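Local atomic coordinates of putative alpha KG dependent 2,4-D dioxygenase (Burkholderia xenovorans, PDB entry 5J92), a protein that binds iron(II) and probably works as a 2-oxoglutarate-dependent dioxygenase of the TauD/TfdA family. Residues A[19-24]-A[48-53]; A[134-139]-A[261-266]; A[147-152]-A[254-259]; A[203-208]-A[215-220]. All coordinates share one frame; numbering follows the deposited sequence.

From the N terminus, contact 1 closes first: 19-24 pairs with 48-53 across the loop that holds helix 35-47, and it is complete before any other contact opens. Contact 2 opens next at 134-139 and closes only at 261-266. Inside that long loop contact 3 (147-152 with 254-259) is nested, and inside contact 3 lies contact 4, the hairpin 203-208 with 215-220. Contacts 1 and 2 share one mixed sheet, since strand 50-53 lies beside strand 261-265. Contact 3 belongs to a smaller antiparallel sheet that packs on this one through F151 and W256. Contact 4 forms the edge of a third sheet, its centre about 20 Å from that of contact 2.

Contact 1 (A[19-24]-A[48-53]); sequences FIAARI and YPVLIF
I20 and A22 on one side, V50 and I52 on the other, exchange the backbone bonds of a right-handed beta-alpha-beta unit, in which helix 35-47 connects parallel strands 21-25 and 50-53 of the mixed sheet. Four bonds alternate in direction. V50 N gives to I20 O at 2.9 Å, then A22 N to V50 O at 3.0 Å, I52 N to A22 O and I24 N to I52 O. Three of these acceptors are also approached by a CA-H group: V50 O by A21 CA at 3.1 Å, A22 O by L51 CA, and I52 O by R23 CA. P49 has no N-H to offer, so its N lies beside I20 O without bonding it. The remaining edge of strand 50-53 is satisfied by strand 261-265: L51 N and F53 N probably give to M263 O and L261 O, and P49 joins in only as an acceptor, its carbonyl paired with D265; R23 bonds back to E14 on the outer strand. F19 O accepts from R155 NH2, and H17 ND1 takes both F19 N and I20 N.

A21, V50, R23 and I52 share one face: A21 CB meets V50 CB, and the extended R23 chain lays CG against I52 CB at 3.8 Å. On the other, I24 CD1 touches L51 CD2 at 3.7 Å, with I24 CB near F53 CE2. Y48, its CG beside the backbone N (chi1 -53°), turns a face of its ring to A22, whose CB sits over the centre, 3.5 Å from the ring centroid.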
# COMPACT_ATOMS: atom_id res chain seq x y z
N PHE A 19 5.88 -12.47 -18.92
CA PHE A 19 6.70 -13.34 -18.07
C PHE A 19 6.04 -13.87 -16.81
O PHE A 19 6.67 -14.67 -16.11
CB PHE A 19 8.01 -12.60 -17.70
CG PHE A 19 7.81 -11.21 -17.14
CD1 PHE A 19 7.44 -11.02 -15.81
CD2 PHE A 19 8.06 -10.09 -17.93
CE1 PHE A 19 7.30 -9.73 -15.28
CE2 PHE A 19 7.91 -8.80 -17.41
CZ PHE A 19 7.52 -8.62 -16.08
N ILE A 20 4.81 -13.50 -16.48
CA ILE A 20 4.17 -13.96 -15.24
C ILE A 20 3.27 -15.17 -15.49
O ILE A 20 3.26 -16.11 -14.69
CB ILE A 20 3.36 -12.83 -14.58
CG1 ILE A 20 4.28 -11.68 -14.17
CG2 ILE A 20 2.59 -13.38 -13.36
CD1 ILE A 20 3.53 -10.47 -13.64
N ALA A 21 2.49 -15.15 -16.57
CA ALA A 21 1.39 -16.08 -16.72
C ALA A 21 1.31 -16.59 -18.15
O ALA A 21 1.61 -15.88 -19.11
CB ALA A 21 0.05 -15.42 -16.35
N ALA A 22 0.88 -17.85 -18.28
CA ALA A 22 0.67 -18.46 -19.58
C ALA A 22 -0.46 -19.47 -19.49
O ALA A 22 -0.62 -20.15 -18.47
CB ALA A 22 1.93 -19.15 -20.10
N ARG A 23 -1.19 -19.60 -20.59
CA ARG A 23 -2.16 -20.67 -20.75
C ARG A 23 -1.49 -21.90 -21.35
O ARG A 23 -0.55 -21.81 -22.15
CB ARG A 23 -3.32 -20.23 -21.66
CG ARG A 23 -4.30 -19.28 -20.96
CD ARG A 23 -5.49 -18.89 -21.84
NE ARG A 23 -6.50 -18.17 -21.05
CZ ARG A 23 -6.42 -16.88 -20.72
NH1 ARG A 23 -5.38 -16.15 -21.13
NH2 ARG A 23 -7.37 -16.32 -20.00
N ILE A 24 -1.97 -23.07 -20.93
CA ILE A 24 -1.50 -24.34 -21.46
C ILE A 24 -2.72 -25.03 -22.02
O ILE A 24 -3.63 -25.41 -21.27
CB ILE A 24 -0.81 -25.19 -20.38
CG1 ILE A 24 0.50 -24.51 -19.98
CG2 ILE A 24 -0.53 -26.57 -20.93
CD1 ILE A 24 1.16 -25.14 -18.82
N TYR A 48 6.89 -19.21 -16.49
CA TYR A 48 5.65 -18.52 -16.10
C TYR A 48 5.14 -19.10 -14.78
O TYR A 48 4.45 -20.14 -14.79
CB TYR A 48 4.57 -18.68 -17.16
CG TYR A 48 4.94 -18.29 -18.57
CD1 TYR A 48 4.77 -16.97 -19.02
CD2 TYR A 48 5.43 -19.24 -19.47
CE1 TYR A 48 5.08 -16.61 -20.34
CE2 TYR A 48 5.73 -18.89 -20.79
CZ TYR A 48 5.56 -17.58 -21.21
OH TYR A 48 5.87 -17.23 -22.50
N PRO A 49 5.36 -18.45 -13.64
CA PRO A 49 4.91 -19.03 -12.35
C PRO A 49 3.39 -19.11 -12.19
O PRO A 49 2.92 -19.76 -11.23
CB PRO A 49 5.53 -18.09 -11.30
CG PRO A 49 5.82 -16.84 -12.03
CD PRO A 49 6.15 -17.22 -13.45
N VAL A 50 2.61 -18.50 -13.09
CA VAL A 50 1.15 -18.65 -13.14
C VAL A 50 0.82 -19.40 -14.42
O VAL A 50 1.14 -18.94 -15.52
CB VAL A 50 0.41 -17.30 -13.11
CG1 VAL A 50 -1.13 -17.53 -13.18
CG2 VAL A 50 0.78 -16.47 -11.89
N LEU A 51 0.20 -20.58 -14.28
CA LEU A 51 -0.23 -21.39 -15.40
C LEU A 51 -1.75 -21.55 -15.36
O LEU A 51 -2.32 -21.87 -14.30
CB LEU A 51 0.46 -22.77 -15.39
CG LEU A 51 1.98 -22.79 -15.56
CD1 LEU A 51 2.53 -24.21 -15.43
CD2 LEU A 51 2.37 -22.23 -16.92
N ILE A 52 -2.38 -21.34 -16.51
CA ILE A 52 -3.83 -21.34 -16.66
C ILE A 52 -4.19 -22.49 -17.59
O ILE A 52 -3.75 -22.51 -18.75
CB ILE A 52 -4.33 -20.02 -17.24
CG1 ILE A 52 -3.89 -18.85 -16.37
CG2 ILE A 52 -5.83 -20.06 -17.46
CD1 ILE A 52 -3.50 -17.64 -17.19
N PHE A 53 -5.00 -23.42 -17.10
CA PHE A 53 -5.49 -24.51 -17.94
C PHE A 53 -6.97 -24.26 -18.22
O PHE A 53 -7.82 -24.44 -17.33
CB PHE A 53 -5.29 -25.86 -17.25
CG PHE A 53 -3.86 -26.11 -16.81
CD1 PHE A 53 -3.41 -25.66 -15.57
CD2 PHE A 53 -2.98 -26.80 -17.62
CE1 PHE A 53 -2.11 -25.88 -15.16
CE2 PHE A 53 -1.67 -27.04 -17.22
CZ PHE A 53 -1.24 -26.58 -15.99

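Contact 2 (A[134-139]-A[261-266]); sequences YSFLLS and LVMWDN
W264 holds CG between its backbone N and carbonyl carbon (chi1 72°), which turns a face of the indole to S135; M263, extended from a CG opposite the backbone N (chi1 156°), sends its methyl to Y134. S135 CB rests over the indole, 3.6 Å from the centroid of the six-membered ring, while L137 CD1 meets its edge at CH2. On the opposite face of the sheet, M263 CE makes a CH-pi contact over the Y134 ring, 3.7 Å from its centroid, and M263 CG packs alongside F136 CE2 at 3.6 Å. M263 SD lies obliquely to the F136 ring, 4.8 Å from its centroid, a Met-aromatic contact. Antiparallel hydrogen-bonded pairs, S135 with W264 and L137 with V262, join the backbones. N266 ND2 gives to S135 OG at 2.8 Å, the hydroxyl lying close to the amide plane of N266; S135 OG also bonds D124 OD2, an iron ligand, and N266 OD1 takes D124 N, so S135 and N266 form a second shell that probably helps to position that carboxylate. W264 also meets the ring of H271, another iron ligand. In the mixed sheet, strand 284-291 flanks 132-139 and strand 50-53 flanks 261-265, while helix 60-67 packs on F136 and L261.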
# COMPACT_ATOMS: atom_id res chain seq x y z
N TYR A 134 2.92 -25.01 -4.94
CA TYR A 134 1.91 -24.57 -5.90
C TYR A 134 0.55 -24.51 -5.23
O TYR A 134 0.18 -25.40 -4.46
CB TYR A 134 1.83 -25.51 -7.09
CG TYR A 134 3.11 -25.64 -7.90
CD1 TYR A 134 3.43 -24.70 -8.87
CD2 TYR A 134 3.98 -26.72 -7.71
CE1 TYR A 134 4.58 -24.81 -9.62
CE2 TYR A 134 5.15 -26.83 -8.45
CZ TYR A 134 5.43 -25.88 -9.41
OH TYR A 134 6.57 -25.96 -10.18
N SER A 135 -0.21 -23.46 -5.55
CA SER A 135 -1.62 -23.39 -5.20
C SER A 135 -2.45 -23.53 -6.47
O SER A 135 -1.99 -23.20 -7.57
CB SER A 135 -1.95 -22.07 -4.49
OG SER A 135 -1.29 -21.99 -3.23
N PHE A 136 -3.66 -24.06 -6.33
CA PHE A 136 -4.55 -24.35 -7.45
C PHE A 136 -5.94 -23.82 -7.15
O PHE A 136 -6.46 -24.03 -6.04
CB PHE A 136 -4.63 -25.86 -7.73
CG PHE A 136 -3.29 -26.54 -7.90
CD1 PHE A 136 -2.51 -26.85 -6.79
CD2 PHE A 136 -2.83 -26.87 -9.17
CE1 PHE A 136 -1.29 -27.47 -6.93
CE2 PHE A 136 -1.59 -27.50 -9.32
CZ PHE A 136 -0.83 -27.81 -8.20
N LEU A 137 -6.54 -23.16 -8.13
CA LEU A 137 -7.88 -22.59 -8.02
C LEU A 137 -8.66 -22.95 -9.27
O LEU A 137 -8.24 -22.60 -10.38
CB LEU A 137 -7.84 -21.07 -7.86
CG LEU A 137 -7.87 -20.40 -6.48
CD1 LEU A 137 -7.86 -18.87 -6.62
CD2 LEU A 137 -9.05 -20.88 -5.64
N LEU A 138 -9.79 -23.63 -9.11
CA LEU A 138 -10.65 -24.00 -10.23
C LEU A 138 -11.97 -23.26 -10.10
O LEU A 138 -12.68 -23.42 -9.10
CB LEU A 138 -10.87 -25.51 -10.27
CG LEU A 138 -11.77 -26.09 -11.37
CD1 LEU A 138 -11.27 -25.75 -12.77
CD2 LEU A 138 -11.88 -27.57 -11.17
N SER A 139 -12.30 -22.45 -11.10
CA SER A 139 -13.48 -21.59 -11.03
C SER A 139 -14.72 -22.35 -11.48
O SER A 139 -14.72 -23.00 -12.53
CB SER A 139 -13.30 -20.34 -11.88
OG SER A 139 -13.31 -20.67 -13.26
N LEU A 261 -8.56 -23.52 -14.68
CA LEU A 261 -7.73 -24.05 -13.60
C LEU A 261 -6.45 -23.22 -13.59
O LEU A 261 -5.66 -23.27 -14.54
CB LEU A 261 -7.44 -25.53 -13.78
CG LEU A 261 -7.06 -26.36 -12.55
CD1 LEU A 261 -6.76 -27.79 -12.96
CD2 LEU A 261 -5.87 -25.80 -11.81
N VAL A 262 -6.24 -22.46 -12.51
CA VAL A 262 -5.08 -21.60 -12.39
C VAL A 262 -4.18 -22.18 -11.31
O VAL A 262 -4.61 -22.39 -10.17
CB VAL A 262 -5.45 -20.14 -12.08
CG1 VAL A 262 -4.18 -19.30 -11.89
CG2 VAL A 262 -6.30 -19.57 -13.20
N MET A 263 -2.94 -22.45 -11.70
CA MET A 263 -1.91 -23.01 -10.83
C MET A 263 -0.79 -21.99 -10.72
O MET A 263 -0.33 -21.47 -11.75
CB MET A 263 -1.41 -24.34 -11.43
CG MET A 263 -0.03 -24.79 -11.05
SD MET A 263 0.37 -26.23 -12.07
CE MET A 263 1.90 -26.77 -11.31
N TRP A 264 -0.42 -21.62 -9.49
CA TRP A 264 0.62 -20.61 -9.31
C TRP A 264 1.65 -21.05 -8.28
O TRP A 264 1.34 -21.76 -7.32
CB TRP A 264 0.04 -19.22 -8.97
CG TRP A 264 -0.55 -19.04 -7.58
CD1 TRP A 264 0.11 -18.64 -6.44
CD2 TRP A 264 -1.91 -19.22 -7.20
NE1 TRP A 264 -0.77 -18.59 -5.37
CE2 TRP A 264 -2.02 -18.94 -5.82
CE3 TRP A 264 -3.06 -19.61 -7.90
CZ2 TRP A 264 -3.22 -19.02 -5.13
CZ3 TRP A 264 -4.26 -19.70 -7.20
CH2 TRP A 264 -4.33 -19.40 -5.84
N ASP A 265 2.89 -20.63 -8.53
CA ASP A 265 4.06 -21.01 -7.73
C ASP A 265 4.27 -19.93 -6.67
O ASP A 265 4.74 -18.83 -6.96
CB ASP A 265 5.26 -21.19 -8.65
CG ASP A 265 6.48 -21.80 -7.94
OD1 ASP A 265 6.51 -21.82 -6.69
OD2 ASP A 265 7.39 -22.29 -8.65
N ASN A 266 3.90 -20.24 -5.42
CA ASN A 266 4.09 -19.30 -4.33
C ASN A 266 5.55 -18.97 -4.07
O ASN A 266 5.84 -17.95 -3.42
CB ASN A 266 3.43 -19.84 -3.05
CG ASN A 266 1.92 -19.93 -3.17
OD1 ASN A 266 1.24 -18.93 -3.03
ND2 ASN A 266 1.40 -21.12 -3.44

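Contact 3 (A[147-152]-A[254-259]); sequences GQTQFA and HEWSVR
G147 O lies 3.3 Å from W256 CD1, where the tryptophan side chain reaches in from the loop that follows strand 251-254. Q148 comes next, turned at chi2 (86°), a bend that brings its amide alongside the carboxylate of E255. NE2 gives a nearly straight bond to E255 OE2, 2.8 Å long, meeting the oxygen on its syn side and 26° out of the carboxylate plane; amide and carboxylate stand almost perpendicular. Nearer the backbone, Q148 CB touches H254 O at 3.3 Å. T149 forms the one beta bridge of the contact, an antiparallel hydrogen-bonded pair with H254: H254 N gives to T149 O at 2.7 Å, whereas the return bond from T149 N to H254 O is weak. Here the chain leaves strand 251-254, an outer strand of a three-stranded antiparallel sheet whose middle strand is 149-153 and whose far strand, 269-273, carries the iron ligand H271. T149 OG1 also accepts W256 NE1, 2.9 Å away and within 1° of the indole plane, so the ring is held by its edge. H254 CD2 lies over one face of that indole, and the imidazole is tied at ND1 to Y252 OH and at NE2 to D260 OD2. Farther along, F151 turns an edge to H254: CE2 approaches H254 CB at 4.2 Å, while the phenyl ring packs on V262 and W264 of the larger sheet.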
# COMPACT_ATOMS: atom_id res chain seq x y z
N GLY A 147 -13.49 -9.40 -9.04
CA GLY A 147 -13.19 -10.77 -8.69
C GLY A 147 -11.95 -11.34 -9.34
O GLY A 147 -11.76 -12.56 -9.32
N GLN A 148 -11.09 -10.48 -9.88
CA GLN A 148 -9.84 -10.94 -10.45
C GLN A 148 -8.94 -11.50 -9.36
O GLN A 148 -9.06 -11.16 -8.18
CB GLN A 148 -9.11 -9.79 -11.16
CG GLN A 148 -9.90 -9.14 -12.31
CD GLN A 148 -10.85 -8.05 -11.84
OE1 GLN A 148 -11.07 -7.87 -10.63
NE2 GLN A 148 -11.46 -7.34 -12.79
N THR A 149 -8.05 -12.39 -9.75
CA THR A 149 -6.90 -12.73 -8.93
C THR A 149 -5.69 -12.08 -9.58
O THR A 149 -5.50 -12.19 -10.79
CB THR A 149 -6.70 -14.25 -8.80
OG1 THR A 149 -7.92 -14.86 -8.37
CG2 THR A 149 -5.63 -14.55 -7.75
N GLN A 150 -4.90 -11.36 -8.79
CA GLN A 150 -3.74 -10.65 -9.29
C GLN A 150 -2.47 -11.29 -8.75
O GLN A 150 -2.45 -11.82 -7.64
CB GLN A 150 -3.80 -9.17 -8.89
CG GLN A 150 -5.04 -8.45 -9.38
CD GLN A 150 -4.98 -6.94 -9.21
OE1 GLN A 150 -4.36 -6.42 -8.27
NE2 GLN A 150 -5.64 -6.22 -10.12
N PHE A 151 -1.42 -11.26 -9.58
CA PHE A 151 -0.17 -11.94 -9.27
C PHE A 151 0.97 -10.97 -9.48
O PHE A 151 1.07 -10.33 -10.53
CB PHE A 151 0.02 -13.19 -10.15
CG PHE A 151 -1.06 -14.21 -9.98
CD1 PHE A 151 -0.96 -15.16 -8.97
CD2 PHE A 151 -2.19 -14.20 -10.80
CE1 PHE A 151 -1.97 -16.12 -8.79
CE2 PHE A 151 -3.20 -15.14 -10.63
CZ PHE A 151 -3.08 -16.11 -9.62
N ALA A 152 1.85 -10.87 -8.48
CA ALA A 152 2.99 -9.96 -8.53
C ALA A 152 4.27 -10.77 -8.59
O ALA A 152 4.51 -11.64 -7.74
CB ALA A 152 2.99 -9.02 -7.32
N HIS A 254 -5.59 -11.48 -13.44
CA HIS A 254 -6.25 -12.55 -14.18
C HIS A 254 -7.75 -12.32 -14.21
O HIS A 254 -8.41 -12.36 -13.16
CB HIS A 254 -5.94 -13.92 -13.58
CG HIS A 254 -6.51 -15.05 -14.38
ND1 HIS A 254 -6.04 -15.37 -15.64
CD2 HIS A 254 -7.52 -15.91 -14.13
CE1 HIS A 254 -6.73 -16.39 -16.12
NE2 HIS A 254 -7.64 -16.73 -15.22
N GLU A 255 -8.29 -12.10 -15.41
CA GLU A 255 -9.74 -12.08 -15.63
C GLU A 255 -10.22 -13.52 -15.77
O GLU A 255 -9.88 -14.21 -16.73
CB GLU A 255 -10.10 -11.27 -16.87
CG GLU A 255 -9.81 -9.77 -16.75
CD GLU A 255 -10.75 -9.07 -15.79
OE1 GLU A 255 -11.80 -9.65 -15.43
OE2 GLU A 255 -10.44 -7.94 -15.38
N TRP A 256 -11.02 -13.96 -14.80
CA TRP A 256 -11.41 -15.36 -14.73
C TRP A 256 -12.39 -15.73 -15.84
O TRP A 256 -13.25 -14.94 -16.24
CB TRP A 256 -12.05 -15.65 -13.37
CG TRP A 256 -11.04 -15.81 -12.30
CD1 TRP A 256 -10.57 -14.84 -11.45
CD2 TRP A 256 -10.36 -17.02 -11.95
NE1 TRP A 256 -9.64 -15.39 -10.58
CE2 TRP A 256 -9.50 -16.72 -10.88
CE3 TRP A 256 -10.40 -18.33 -12.46
CZ2 TRP A 256 -8.67 -17.68 -10.30
CZ3 TRP A 256 -9.59 -19.28 -11.87
CH2 TRP A 256 -8.73 -18.95 -10.80
N SER A 257 -12.27 -16.97 -16.31
CA SER A 257 -13.28 -17.60 -17.14
C SER A 257 -13.76 -18.85 -16.42
O SER A 257 -13.02 -19.45 -15.63
CB SER A 257 -12.73 -17.99 -18.52
OG SER A 257 -12.35 -16.86 -19.28
N VAL A 258 -15.01 -19.23 -16.68
CA VAL A 258 -15.56 -20.42 -16.04
C VAL A 258 -14.70 -21.63 -16.35
O VAL A 258 -14.31 -21.85 -17.50
CB VAL A 258 -17.03 -20.62 -16.47
CG1 VAL A 258 -17.51 -22.02 -16.08
CG2 VAL A 258 -17.92 -19.56 -15.81
N ARG A 259 -14.37 -22.39 -15.31
CA ARG A 259 -13.58 -23.62 -15.36
C ARG A 259 -12.14 -23.40 -15.82
O ARG A 259 -11.48 -24.34 -16.29
CB ARG A 259 -14.25 -24.69 -16.24
CG ARG A 259 -15.53 -25.27 -15.65
CD ARG A 259 -15.28 -25.94 -14.30
NE ARG A 259 -16.52 -26.58 -13.84
CZ ARG A 259 -16.57 -27.69 -13.13
NH1 ARG A 259 -15.46 -28.31 -12.78
NH2 ARG A 259 -17.75 -28.18 -12.78

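Contact 4 (A[203-208]-A[215-220]); sequences HELVRT and KSLYLS
Y218 carries the guanidinium of R207 flat on one ring face, planes 10° apart and R207 CZ 3.8 Å from the ring centroid, a stacked cation-pi pair. R207 NH2 lies over the centre of the ring, 3.3 Å from Y218 CZ, and R207 CD adds a CH-pi contact toward CG. E204 O sits at the ring edge, in plane. H203 approaches obliquely, its CB 3.6 Å from Y218 CE2, and Y218 OH lies over a face of the imidazole, toward its rim. This is a beta hairpin, strands 201-208 and 215-217, at the edge of a four-stranded antiparallel sheet. R207 reaches the tyrosine because its chain bends at chi3 (70°), while Y218 has CG opposite its backbone N (chi1 -158°), which sets its ring against the guanidinium.

Backbone bonds hold the two arms. R207 and S216 form the hydrogen-bonded pair, R207 N to S216 O at 2.8 Å and S216 N to R207 O at 3.0 Å; Y218, just beyond strand 215-217 and the central residue of an inverse gamma turn, gives its N-H to L205 O. V206 with L217 and T208 with K215 are non-hydrogen-bonded pairs, and V206 CG1 packs on K215 CD. K215 NZ makes a salt bridge to E170, and H203 NE2 is hydrogen-bonded to L128 O. Helix 154-159 touches V206, S216 and L219, and helix 231-245 packs on L205 and L219. Between these two leucines, L205 CD1 meets L219 CD2 at 4.0 Å.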
# COMPACT_ATOMS: atom_id res chain seq x y z
N HIS A 203 11.96 -16.82 7.58
CA HIS A 203 12.40 -17.23 6.26
C HIS A 203 13.37 -16.20 5.71
O HIS A 203 13.27 -15.01 6.02
CB HIS A 203 11.24 -17.38 5.26
CG HIS A 203 10.21 -18.39 5.66
ND1 HIS A 203 10.48 -19.74 5.75
CD2 HIS A 203 8.89 -18.25 5.97
CE1 HIS A 203 9.38 -20.38 6.12
NE2 HIS A 203 8.41 -19.51 6.26
N GLU A 204 14.28 -16.65 4.85
CA GLU A 204 15.20 -15.75 4.16
C GLU A 204 14.45 -14.87 3.17
O GLU A 204 13.54 -15.33 2.47
CB GLU A 204 16.28 -16.55 3.43
CG GLU A 204 17.26 -17.25 4.36
CD GLU A 204 18.27 -18.09 3.62
OE1 GLU A 204 18.21 -18.12 2.37
OE2 GLU A 204 19.12 -18.73 4.28
N LEU A 205 14.87 -13.61 3.07
CA LEU A 205 14.18 -12.65 2.23
C LEU A 205 14.50 -12.83 0.75
O LEU A 205 13.62 -12.63 -0.09
CB LEU A 205 14.51 -11.21 2.68
CG LEU A 205 13.84 -10.06 1.91
CD1 LEU A 205 12.30 -10.11 2.01
CD2 LEU A 205 14.37 -8.73 2.38
N VAL A 206 15.72 -13.22 0.41
CA VAL A 206 16.10 -13.40 -0.99
C VAL A 206 16.12 -14.90 -1.28
O VAL A 206 16.96 -15.64 -0.74
CB VAL A 206 17.45 -12.75 -1.32
CG1 VAL A 206 17.83 -13.02 -2.77
CG2 VAL A 206 17.37 -11.25 -1.06
N ARG A 207 15.20 -15.35 -2.12
CA ARG A 207 15.05 -16.75 -2.47
C ARG A 207 15.76 -17.07 -3.77
O ARG A 207 15.94 -16.21 -4.64
CB ARG A 207 13.57 -17.12 -2.63
CG ARG A 207 12.63 -16.40 -1.67
CD ARG A 207 11.26 -17.06 -1.71
NE ARG A 207 11.33 -18.38 -1.09
CZ ARG A 207 10.28 -19.15 -0.81
NH1 ARG A 207 10.48 -20.33 -0.24
NH2 ARG A 207 9.05 -18.75 -1.09
N THR A 208 16.12 -18.34 -3.93
CA THR A 208 16.62 -18.87 -5.19
C THR A 208 15.73 -20.03 -5.60
O THR A 208 15.61 -21.03 -4.88
CB THR A 208 18.07 -19.32 -5.07
OG1 THR A 208 18.88 -18.19 -4.71
CG2 THR A 208 18.55 -19.87 -6.40
N LYS A 215 16.41 -15.49 -8.64
CA LYS A 215 16.29 -14.86 -7.34
C LYS A 215 15.00 -14.06 -7.25
O LYS A 215 14.50 -13.53 -8.25
CB LYS A 215 17.48 -13.94 -7.07
CG LYS A 215 18.81 -14.65 -6.77
CD LYS A 215 19.73 -13.64 -6.11
CE LYS A 215 20.95 -14.24 -5.47
NZ LYS A 215 21.72 -13.11 -4.86
N SER A 216 14.46 -13.98 -6.04
CA SER A 216 13.18 -13.30 -5.83
C SER A 216 13.06 -12.85 -4.38
O SER A 216 13.74 -13.37 -3.49
CB SER A 216 11.99 -14.21 -6.21
OG SER A 216 11.86 -15.29 -5.28
N LEU A 217 12.17 -11.89 -4.16
CA LEU A 217 11.87 -11.39 -2.82
C LEU A 217 10.76 -12.21 -2.17
O LEU A 217 9.71 -12.44 -2.77
CB LEU A 217 11.46 -9.91 -2.88
CG LEU A 217 12.52 -8.89 -3.32
CD1 LEU A 217 11.94 -7.48 -3.57
CD2 LEU A 217 13.63 -8.85 -2.27
N TYR A 218 10.98 -12.64 -0.92
CA TYR A 218 9.95 -13.37 -0.19
C TYR A 218 9.05 -12.38 0.55
O TYR A 218 8.98 -12.35 1.78
CB TYR A 218 10.58 -14.37 0.78
CG TYR A 218 9.66 -15.50 1.17
CD1 TYR A 218 8.33 -15.48 0.81
CD2 TYR A 218 10.14 -16.59 1.89
CE1 TYR A 218 7.48 -16.52 1.14
CE2 TYR A 218 9.30 -17.64 2.23
CZ TYR A 218 7.97 -17.60 1.85
OH TYR A 218 7.12 -18.64 2.18
N LEU A 219 8.28 -11.63 -0.22
CA LEU A 219 7.35 -10.68 0.37
C LEU A 219 6.03 -11.37 0.67
O LEU A 219 5.65 -12.34 0.02
CB LEU A 219 7.12 -9.49 -0.57
CG LEU A 219 8.39 -8.70 -0.96
CD1 LEU A 219 8.02 -7.48 -1.80
CD2 LEU A 219 9.18 -8.30 0.27
N SER A 220 5.34 -10.86 1.69
CA SER A 220 4.02 -11.38 2.04
C SER A 220 3.44 -10.48 3.11
O SER A 220 4.18 -9.96 3.96
CB SER A 220 4.10 -12.83 2.55
OG SER A 220 2.81 -13.36 2.76